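THUMP domain-containing protein (Pyrococcus horikoshii, PDB 1VBK) is of unknown function but, as a THUMP-domain relative of ThiI, probably binds RNA and ATP and may take part in thiamine biosynthesis or tRNA modification. Local coordinates at residues A[207-221]-A[237-250]. Sequence-based numbering, arbitrary orientation.
Sequences PVYIGKDDKNLEKVR and FLVVAESFDRVLKL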
ATOM      1  N   PRO A 207      -8.643  -6.587  10.538  1.00 20.30           N
ATOM      2  CA  PRO A 207      -8.700  -6.450  11.993  1.00 21.36           C
ATOM      3  C   PRO A 207      -7.617  -7.280  12.669  1.00 21.85           C
ATOM      4  O   PRO A 207      -7.400  -8.440  12.313  1.00 22.31           O
ATOM      5  CB  PRO A 207     -10.108  -6.938  12.326  1.00 20.91           C
ATOM      6  CG  PRO A 207     -10.317  -8.017  11.304  1.00 22.48           C
ATOM      7  CD  PRO A 207      -9.785  -7.374  10.036  1.00 18.31           C
ATOM      8  N   VAL A 208      -6.938  -6.680  13.641  1.00 21.32           N
ATOM      9  CA  VAL A 208      -5.874  -7.373  14.354  1.00 22.05           C
ATOM     10  C   VAL A 208      -6.072  -7.302  15.856  1.00 23.61           C
ATOM     11  O   VAL A 208      -6.316  -6.230  16.413  1.00 23.54           O
ATOM     12  CB  VAL A 208      -4.480  -6.773  14.030  1.00 22.46           C
ATOM     13  CG1 VAL A 208      -3.398  -7.473  14.864  1.00 20.62           C
ATOM     14  CG2 VAL A 208      -4.175  -6.929  12.548  1.00 20.87           C
ATOM     15  N   TYR A 209      -5.984  -8.458  16.499  1.00 23.81           N
ATOM     16  CA  TYR A 209      -6.108  -8.539  17.944  1.00 26.04           C
ATOM     17  C   TYR A 209      -4.718  -8.840  18.490  1.00 24.48           C
ATOM     18  O   TYR A 209      -4.135  -9.872  18.172  1.00 24.31           O
ATOM     19  CB  TYR A 209      -7.055  -9.666  18.354  1.00 27.91           C
ATOM     20  CG  TYR A 209      -7.060  -9.918  19.846  1.00 32.55           C
ATOM     21  CD1 TYR A 209      -7.670  -9.023  20.721  1.00 33.13           C
ATOM     22  CD2 TYR A 209      -6.445 -11.049  20.383  1.00 33.42           C
ATOM     23  CE1 TYR A 209      -7.670  -9.247  22.095  1.00 36.49           C
ATOM     24  CE2 TYR A 209      -6.439 -11.282  21.759  1.00 35.80           C
ATOM     25  CZ  TYR A 209      -7.055 -10.378  22.606  1.00 35.99           C
ATOM     26  OH  TYR A 209      -7.066 -10.608  23.964  1.00 40.78           O
ATOM     27  N   ILE A 210      -4.186  -7.932  19.299  1.00 24.27           N
ATOM     28  CA  ILE A 210      -2.869  -8.131  19.887  1.00 24.00           C
ATOM     29  C   ILE A 210      -3.064  -8.684  21.293  1.00 26.63           C
ATOM     30  O   ILE A 210      -3.348  -7.948  22.233  1.00 25.78           O
ATOM     31  CB  ILE A 210      -2.075  -6.805  19.948  1.00 22.65           C
ATOM     32  CG1 ILE A 210      -1.928  -6.228  18.538  1.00 21.36           C
ATOM     33  CG2 ILE A 210      -0.686  -7.049  20.535  1.00 23.29           C
ATOM     34  CD1 ILE A 210      -1.258  -4.870  18.496  1.00 22.46           C
ATOM     35  N   GLY A 211      -2.932  -9.997  21.425  1.00 30.06           N
ATOM     36  CA  GLY A 211      -3.112 -10.619  22.720  1.00 34.69           C
ATOM     37  C   GLY A 211      -3.064 -12.129  22.637  1.00 37.21           C
ATOM     38  O   GLY A 211      -2.536 -12.692  21.678  1.00 35.44           O
ATOM     39  N   LYS A 212      -3.632 -12.784  23.646  1.00 40.72           N
ATOM     40  CA  LYS A 212      -3.649 -14.238  23.708  1.00 44.29           C
ATOM     41  C   LYS A 212      -5.077 -14.761  23.607  1.00 46.44           C
ATOM     42  O   LYS A 212      -6.020 -13.984  23.467  1.00 46.73           O
ATOM     43  CB  LYS A 212      -3.028 -14.699  25.027  1.00 43.93           C
ATOM     44  CG  LYS A 212      -1.706 -14.019  25.349  1.00 46.26           C
ATOM     45  CD  LYS A 212      -0.708 -14.193  24.210  1.00 48.43           C
ATOM     46  CE  LYS A 212       0.594 -13.466  24.491  1.00 49.43           C
ATOM     47  NZ  LYS A 212       1.561 -13.634  23.373  1.00 50.14           N
ATOM     48  N   ASP A 213      -5.226 -16.080  23.678  1.00 48.52           N
ATOM     49  CA  ASP A 213      -6.537 -16.714  23.624  1.00 51.22           C
ATOM     50  C   ASP A 213      -7.208 -16.584  24.989  1.00 52.08           C
ATOM     51  O   ASP A 213      -7.319 -17.563  25.726  1.00 51.98           O
ATOM     52  CB  ASP A 213      -6.391 -18.195  23.263  1.00 53.59           C
ATOM     53  CG  ASP A 213      -6.892 -18.509  21.867  1.00 55.53           C
ATOM     54  OD1 ASP A 213      -8.124 -18.467  21.651  1.00 55.61           O
ATOM     55  OD2 ASP A 213      -6.053 -18.794  20.984  1.00 56.08           O
ATOM     56  N   ASP A 214      -7.645 -15.373  25.322  1.00 53.27           N
ATOM     57  CA  ASP A 214      -8.297 -15.116  26.605  1.00 54.52           C
ATOM     58  C   ASP A 214      -9.782 -14.805  26.437  1.00 54.25           C
ATOM     59  O   ASP A 214     -10.361 -15.040  25.376  1.00 54.02           O
ATOM     60  CB  ASP A 214      -7.615 -13.945  27.320  1.00 56.00           C
ATOM     61  CG  ASP A 214      -7.791 -12.629  26.586  1.00 58.43           C
ATOM     62  OD1 ASP A 214      -7.366 -11.580  27.121  1.00 59.80           O
ATOM     63  OD2 ASP A 214      -8.353 -12.639  25.471  1.00 60.23           O
ATOM     64  N   LYS A 215     -10.388 -14.270  27.494  1.00 54.16           N
ATOM     65  CA  LYS A 215     -11.802 -13.922  27.468  1.00 54.26           C
ATOM     66  C   LYS A 215     -12.052 -12.626  26.718  1.00 53.37           C
ATOM     67  O   LYS A 215     -13.143 -12.415  26.186  1.00 54.12           O
ATOM     68  CB  LYS A 215     -12.357 -13.807  28.892  1.00 55.44           C
ATOM     69  CG  LYS A 215     -13.122 -15.041  29.356  1.00 56.62           C
ATOM     70  CD  LYS A 215     -12.283 -16.304  29.208  1.00 58.06           C
ATOM     71  CE  LYS A 215     -13.049 -17.537  29.658  1.00 58.40           C
ATOM     72  NZ  LYS A 215     -12.208 -18.765  29.579  1.00 59.28           N
ATOM     73  N   ASN A 216     -11.051 -11.752  26.675  1.00 52.11           N
ATOM     74  CA  ASN A 216     -11.221 -10.498  25.957  1.00 50.14           C
ATOM     75  C   ASN A 216     -11.201 -10.782  24.462  1.00 47.71           C
ATOM     76  O   ASN A 216     -11.726  -9.998  23.669  1.00 47.55           O
ATOM     77  CB  ASN A 216     -10.122  -9.493  26.312  1.00 51.45           C
ATOM     78  CG  ASN A 216     -10.343  -8.140  25.651  1.00 52.73           C
ATOM     79  OD1 ASN A 216      -9.396  -7.507  25.176  1.00 55.42           O
ATOM     80  ND2 ASN A 216     -11.591  -7.694  25.611  1.00 52.73           N
ATOM     81  N   LEU A 217     -10.600 -11.908  24.081  1.00 44.79           N
ATOM     82  CA  LEU A 217     -10.543 -12.288  22.674  1.00 42.32           C
ATOM     83  C   LEU A 217     -11.935 -12.708  22.231  1.00 41.70           C
ATOM     84  O   LEU A 217     -12.367 -12.394  21.122  1.00 39.07           O
ATOM     85  CB  LEU A 217      -9.565 -13.446  22.452  1.00 40.94           C
ATOM     86  CG  LEU A 217      -9.575 -14.027  21.032  1.00 39.02           C
ATOM     87  CD1 LEU A 217      -9.360 -12.917  20.011  1.00 38.70           C
ATOM     88  CD2 LEU A 217      -8.498 -15.090  20.903  1.00 39.63           C
ATOM     89  N   GLU A 218     -12.631 -13.425  23.109  1.00 41.42           N
ATOM     90  CA  GLU A 218     -13.984 -13.882  22.823  1.00 41.93           C
ATOM     91  C   GLU A 218     -14.839 -12.633  22.640  1.00 39.67           C
ATOM     92  O   GLU A 218     -15.726 -12.585  21.789  1.00 40.26           O
ATOM     93  CB  GLU A 218     -14.514 -14.717  23.993  1.00 45.12           C
ATOM     94  CG  GLU A 218     -15.498 -15.803  23.586  1.00 50.98           C
ATOM     95  CD  GLU A 218     -14.847 -16.887  22.737  1.00 53.91           C
ATOM     96  OE1 GLU A 218     -13.891 -17.529  23.226  1.00 56.11           O
ATOM     97  OE2 GLU A 218     -15.289 -17.097  21.585  1.00 54.83           O
ATOM     98  N   LYS A 219     -14.556 -11.621  23.452  1.00 37.85           N
ATOM     99  CA  LYS A 219     -15.265 -10.351  23.393  1.00 35.65           C
ATOM    100  C   LYS A 219     -14.928  -9.635  22.086  1.00 35.55           C
ATOM    101  O   LYS A 219     -15.788  -8.988  21.480  1.00 34.84           O
ATOM    102  CB  LYS A 219     -14.868  -9.484  24.591  1.00 37.52           C
ATOM    103  CG  LYS A 219     -15.144  -7.992  24.438  1.00 40.72           C
ATOM    104  CD  LYS A 219     -16.617  -7.690  24.236  1.00 44.28           C
ATOM    105  CE  LYS A 219     -16.840  -6.190  24.105  1.00 46.01           C
ATOM    106  NZ  LYS A 219     -18.275  -5.839  23.897  1.00 47.06           N
ATOM    107  N   VAL A 220     -13.678  -9.756  21.648  1.00 32.78           N
ATOM    108  CA  VAL A 220     -13.256  -9.117  20.409  1.00 31.55           C
ATOM    109  C   VAL A 220     -13.858  -9.812  19.194  1.00 31.18           C
ATOM    110  O   VAL A 220     -14.281  -9.149  18.250  1.00 31.22           O
ATOM    111  CB  VAL A 220     -11.721  -9.093  20.284  1.00 30.54           C
ATOM    112  CG1 VAL A 220     -11.311  -8.606  18.892  1.00 29.82           C
ATOM    113  CG2 VAL A 220     -11.143  -8.170  21.340  1.00 28.87           C
ATOM    114  N   ARG A 221     -13.907 -11.140  19.215  1.00 31.29           N
ATOM    115  CA  ARG A 221     -14.483 -11.870  18.092  1.00 32.44           C
ATOM    116  C   ARG A 221     -15.942 -11.462  17.884  1.00 32.53           C
ATOM    117  O   ARG A 221     -16.415 -11.394  16.751  1.00 31.71           O
ATOM    118  CB  ARG A 221     -14.391 -13.384  18.314  1.00 33.68           C
ATOM    119  CG  ARG A 221     -12.982 -13.953  18.179  1.00 35.83           C
ATOM    120  CD  ARG A 221     -12.994 -15.474  18.241  1.00 36.42           C
ATOM    121  NE  ARG A 221     -11.658 -16.065  18.152  1.00 39.20           N
ATOM    122  CZ  ARG A 221     -10.857 -15.976  17.092  1.00 40.23           C
ATOM    123  NH1 ARG A 221     -11.247 -15.312  16.010  1.00 40.64           N
ATOM    124  NH2 ARG A 221      -9.668 -16.563  17.104  1.00 38.96           N
ATOM    125  N   PHE A 237     -11.249 -11.315   8.056  1.00 33.19           N
ATOM    126  CA  PHE A 237     -10.878 -12.312   9.054  1.00 32.77           C
ATOM    127  C   PHE A 237     -10.046 -11.673  10.155  1.00 30.40           C
ATOM    128  O   PHE A 237      -9.121 -10.911   9.881  1.00 28.38           O
ATOM    129  CB  PHE A 237     -10.081 -13.457   8.419  1.00 37.29           C
ATOM    130  CG  PHE A 237     -10.889 -14.323   7.499  1.00 42.17           C
ATOM    131  CD1 PHE A 237     -12.115 -14.841   7.908  1.00 44.61           C
ATOM    132  CD2 PHE A 237     -10.425 -14.626   6.223  1.00 44.64           C
ATOM    133  CE1 PHE A 237     -12.871 -15.647   7.058  1.00 46.18           C
ATOM    134  CE2 PHE A 237     -11.171 -15.431   5.364  1.00 46.44           C
ATOM    135  CZ  PHE A 237     -12.398 -15.942   5.783  1.00 47.33           C
ATOM    136  N   LEU A 238     -10.385 -11.986  11.399  1.00 29.03           N
ATOM    137  CA  LEU A 238      -9.663 -11.449  12.543  1.00 29.08           C
ATOM    138  C   LEU A 238      -8.302 -12.116  12.656  1.00 28.83           C
ATOM    139  O   LEU A 238      -8.199 -13.338  12.635  1.00 29.94           O
ATOM    140  CB  LEU A 238     -10.451 -11.684  13.832  1.00 29.25           C
ATOM    141  CG  LEU A 238      -9.776 -11.185  15.114  1.00 28.93           C
ATOM    142  CD1 LEU A 238      -9.649  -9.673  15.059  1.00 30.34           C
ATOM    143  CD2 LEU A 238     -10.585 -11.608  16.328  1.00 30.28           C
ATOM    144  N   VAL A 239      -7.258 -11.302  12.768  1.00 27.91           N
ATOM    145  CA  VAL A 239      -5.897 -11.808  12.895  1.00 27.97           C
ATOM    146  C   VAL A 239      -5.431 -11.634  14.333  1.00 27.39           C
ATOM    147  O   VAL A 239      -5.487 -10.536  14.879  1.00 27.51           O
ATOM    148  CB  VAL A 239      -4.926 -11.043  11.974  1.00 28.54           C
ATOM    149  CG1 VAL A 239      -3.495 -11.491  12.239  1.00 28.97           C
ATOM    150  CG2 VAL A 239      -5.297 -11.274  10.520  1.00 28.48           C
ATOM    151  N   VAL A 240      -4.984 -12.722  14.946  1.00 27.15           N
ATOM    152  CA  VAL A 240      -4.494 -12.673  16.318  1.00 28.40           C
ATOM    153  C   VAL A 240      -2.970 -12.651  16.274  1.00 27.64           C
ATOM    154  O   VAL A 240      -2.350 -13.565  15.739  1.00 28.95           O
ATOM    155  CB  VAL A 240      -4.960 -13.911  17.124  1.00 29.68           C
ATOM    156  CG1 VAL A 240      -4.524 -13.785  18.576  1.00 30.78           C
ATOM    157  CG2 VAL A 240      -6.468 -14.052  17.032  1.00 30.23           C
ATOM    158  N   ALA A 241      -2.368 -11.599  16.821  1.00 26.72           N
ATOM    159  CA  ALA A 241      -0.912 -11.481  16.839  1.00 26.24           C
ATOM    160  C   ALA A 241      -0.416 -11.647  18.267  1.00 26.25           C
ATOM    161  O   ALA A 241      -0.736 -10.843  19.140  1.00 28.00           O
ATOM    162  CB  ALA A 241      -0.484 -10.126  16.284  1.00 23.59           C
ATOM    163  N   GLU A 242       0.369 -12.696  18.497  1.00 27.97           N
ATOM    164  CA  GLU A 242       0.899 -13.001  19.822  1.00 28.28           C
ATOM    165  C   GLU A 242       1.945 -11.999  20.309  1.00 27.94           C
ATOM    166  O   GLU A 242       2.193 -11.896  21.508  1.00 29.86           O
ATOM    167  CB  GLU A 242       1.509 -14.409  19.835  1.00 30.67           C
ATOM    168  CG  GLU A 242       2.737 -14.566  18.938  1.00 35.60           C
ATOM    169  CD  GLU A 242       2.389 -14.881  17.493  1.00 40.05           C
ATOM    170  OE1 GLU A 242       1.406 -14.315  16.966  1.00 40.32           O
ATOM    171  OE2 GLU A 242       3.115 -15.693  16.877  1.00 40.33           O
ATOM    172  N   SER A 243       2.563 -11.273  19.382  1.00 24.44           N
ATOM    173  CA  SER A 243       3.581 -10.280  19.731  1.00 23.56           C
ATOM    174  C   SER A 243       3.673  -9.222  18.634  1.00 21.71           C
ATOM    175  O   SER A 243       3.131  -9.408  17.548  1.00 19.94           O
ATOM    176  CB  SER A 243       4.936 -10.963  19.936  1.00 22.48           C
ATOM    177  OG  SER A 243       5.169 -11.935  18.936  1.00 23.05           O
ATOM    178  N   PHE A 244       4.362  -8.116  18.907  1.00 19.66           N
ATOM    179  CA  PHE A 244       4.451  -7.043  17.917  1.00 18.89           C
ATOM    180  C   PHE A 244       5.161  -7.426  16.624  1.00 18.36           C
ATOM    181  O   PHE A 244       4.856  -6.873  15.564  1.00 19.32           O
ATOM    182  CB  PHE A 244       5.123  -5.802  18.513  1.00 18.33           C
ATOM    183  CG  PHE A 244       4.912  -4.548  17.699  1.00 18.54           C
ATOM    184  CD1 PHE A 244       3.635  -4.017  17.537  1.00 20.09           C
ATOM    185  CD2 PHE A 244       5.984  -3.909  17.086  1.00 20.34           C
ATOM    186  CE1 PHE A 244       3.431  -2.863  16.775  1.00 22.69           C
ATOM    187  CE2 PHE A 244       5.792  -2.751  16.318  1.00 21.14           C
ATOM    188  CZ  PHE A 244       4.514  -2.230  16.163  1.00 20.17           C
ATOM    189  N   ASP A 245       6.105  -8.359  16.696  1.00 17.74           N
ATOM    190  CA  ASP A 245       6.817  -8.773  15.493  1.00 19.40           C
ATOM    191  C   ASP A 245       5.833  -9.308  14.453  1.00 20.15           C
ATOM    192  O   ASP A 245       5.992  -9.064  13.258  1.00 18.74           O
ATOM    193  CB  ASP A 245       7.894  -9.818  15.827  1.00 20.70           C
ATOM    194  CG  ASP A 245       7.357 -10.990  16.630  1.00 23.22           C
ATOM    195  OD1 ASP A 245       6.199 -10.930  17.075  1.00 24.06           O
ATOM    196  OD2 ASP A 245       8.101 -11.974  16.828  1.00 27.17           O
ATOM    197  N   ARG A 246       4.803 -10.014  14.912  1.00 20.70           N
ATOM    198  CA  ARG A 246       3.793 -10.566  14.010  1.00 21.42           C
ATOM    199  C   ARG A 246       2.977  -9.458  13.333  1.00 19.64           C
ATOM    200  O   ARG A 246       2.514  -9.620  12.203  1.00 18.01           O
ATOM    201  CB  ARG A 246       2.858 -11.506  14.779  1.00 26.05           C
ATOM    202  CG  ARG A 246       3.560 -12.713  15.401  1.00 33.55           C
ATOM    203  CD  ARG A 246       4.148 -13.637  14.333  1.00 38.09           C
ATOM    204  NE  ARG A 246       3.138 -14.046  13.357  1.00 42.68           N
ATOM    205  CZ  ARG A 246       3.380 -14.816  12.298  1.00 44.74           C
ATOM    206  NH1 ARG A 246       4.604 -15.273  12.066  1.00 44.89           N
ATOM    207  NH2 ARG A 246       2.398 -15.121  11.460  1.00 46.08           N
ATOM    208  N   VAL A 247       2.795  -8.336  14.023  1.00 18.27           N
ATOM    209  CA  VAL A 247       2.051  -7.214  13.458  1.00 17.24           C
ATOM    210  C   VAL A 247       2.867  -6.589  12.318  1.00 17.51           C
ATOM    211  O   VAL A 247       2.330  -6.281  11.252  1.00 16.70           O
ATOM    212  CB  VAL A 247       1.763  -6.134  14.527  1.00 17.48           C
ATOM    213  CG1 VAL A 247       1.046  -4.952  13.895  1.00 17.65           C
ATOM    214  CG2 VAL A 247       0.918  -6.726  15.653  1.00 16.19           C
ATOM    215  N   LEU A 248       4.162  -6.398  12.552  1.00 16.94           N
ATOM    216  CA  LEU A 248       5.036  -5.828  11.533  1.00 16.38           C
ATOM    217  C   LEU A 248       5.083  -6.771  10.334  1.00 16.35           C
ATOM    218  O   LEU A 248       5.083  -6.326   9.190  1.00 16.36           O
ATOM    219  CB  LEU A 248       6.448  -5.612  12.086  1.00 16.13           C
ATOM    220  CG  LEU A 248       6.566  -4.544  13.180  1.00 18.06           C
ATOM    221  CD1 LEU A 248       7.969  -4.567  13.785  1.00 17.81           C
ATOM    222  CD2 LEU A 248       6.249  -3.178  12.592  1.00 18.70           C
ATOM    223  N   LYS A 249       5.119  -8.075  10.600  1.00 16.95           N
ATOM    224  CA  LYS A 249       5.146  -9.058   9.522  1.00 17.49           C
ATOM    225  C   LYS A 249       3.883  -8.940   8.673  1.00 17.81           C
ATOM    226  O   LYS A 249       3.946  -9.010   7.448  1.00 18.01           O
ATOM    227  CB  LYS A 249       5.251 -10.479  10.088  1.00 19.54           C
ATOM    228  CG  LYS A 249       5.271 -11.573   9.026  1.00 23.65           C
ATOM    229  CD  LYS A 249       5.466 -12.950   9.657  1.00 28.88           C
ATOM    230  CE  LYS A 249       5.363 -14.064   8.625  1.00 32.07           C
ATOM    231  NZ  LYS A 249       6.362 -13.904   7.534  1.00 33.96           N
ATOM    232  N   LEU A 250       2.742  -8.757   9.332  1.00 18.84           N
ATOM    233  CA  LEU A 250       1.456  -8.626   8.649  1.00 20.09           C
ATOM    234  C   LEU A 250       1.462  -7.382   7.760  1.00 21.48           C
ATOM    235  O   LEU A 250       1.014  -7.414   6.609  1.00 21.57           O
ATOM    236  CB  LEU A 250       0.333  -8.512   9.682  1.00 23.12           C
ATOM    237  CG  LEU A 250      -1.119  -8.722   9.239  1.00 28.97           C
ATOM    238  CD1 LEU A 250      -1.326 -10.178   8.805  1.00 28.69           C
ATOM    239  CD2 LEU A 250      -2.047  -8.385  10.397  1.00 28.20           C
TER
HETATM  240  O   HOH W   1      -9.728 -15.529  13.397  1.00 48.17           O
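Leu238, just ahead of strand 239-241, lays its CD1 against Pro207 CB and, farther off, Tyr209 CB on the neighbouring parallel strand 204-210; with helix 215-228 the two strands form a beta-alpha-beta unit at the edge of the five-stranded sheet of the ThiI-like, HUP-type domain. The unit illustrates how an edge strand is held through backbone and side chains together. Val239 bonds both ways, its N to Pro207 O (2.9 Å) and its O from Tyr209 N (2.7 Å); Ala241 N then donates to Tyr209 O, and Gly211 N reaches Ala241 O in a longer, more bent bond.

With CG anti to the backbone N (chi1 179°), the branched end of Leu238 lies between strand and helix, where CD2 meets Val220 CG1 at 4.0 Å, along with Leu217 CD1 and Arg221 CG. A serine in its place would probably strip Val220 CG1 of this methyl contact, take one from Leu217 CD1 and open a gap beneath the helix. Val240 CG1 approaches the edge of the Tyr209 ring near its plane, and Leu217 CD1 lies over one face, 3.5 Å above the plane and offset toward the rim. Farther out, Asp214 caps the helix, its OD2 accepting from Leu217 N.

Helix 244-254 packs on the other face, where Val208 CG2 and Leu250 CD2 are tightly apposed (3.4 Å) and the Val247 side chain crosses that of Ile210 at about a right angle, CG2 to CD1 4.0 Å; Val208 and Val247 also touch Ile183 of the adjoining strand. Past the strand ends, Lys212 NZ donates to a lone pair of Glu242 O (2.6 Å). At the opposite end, one water accepts from Arg221 NH1 in the guanidinium plane and donates to Leu238 O at 2.8 Å.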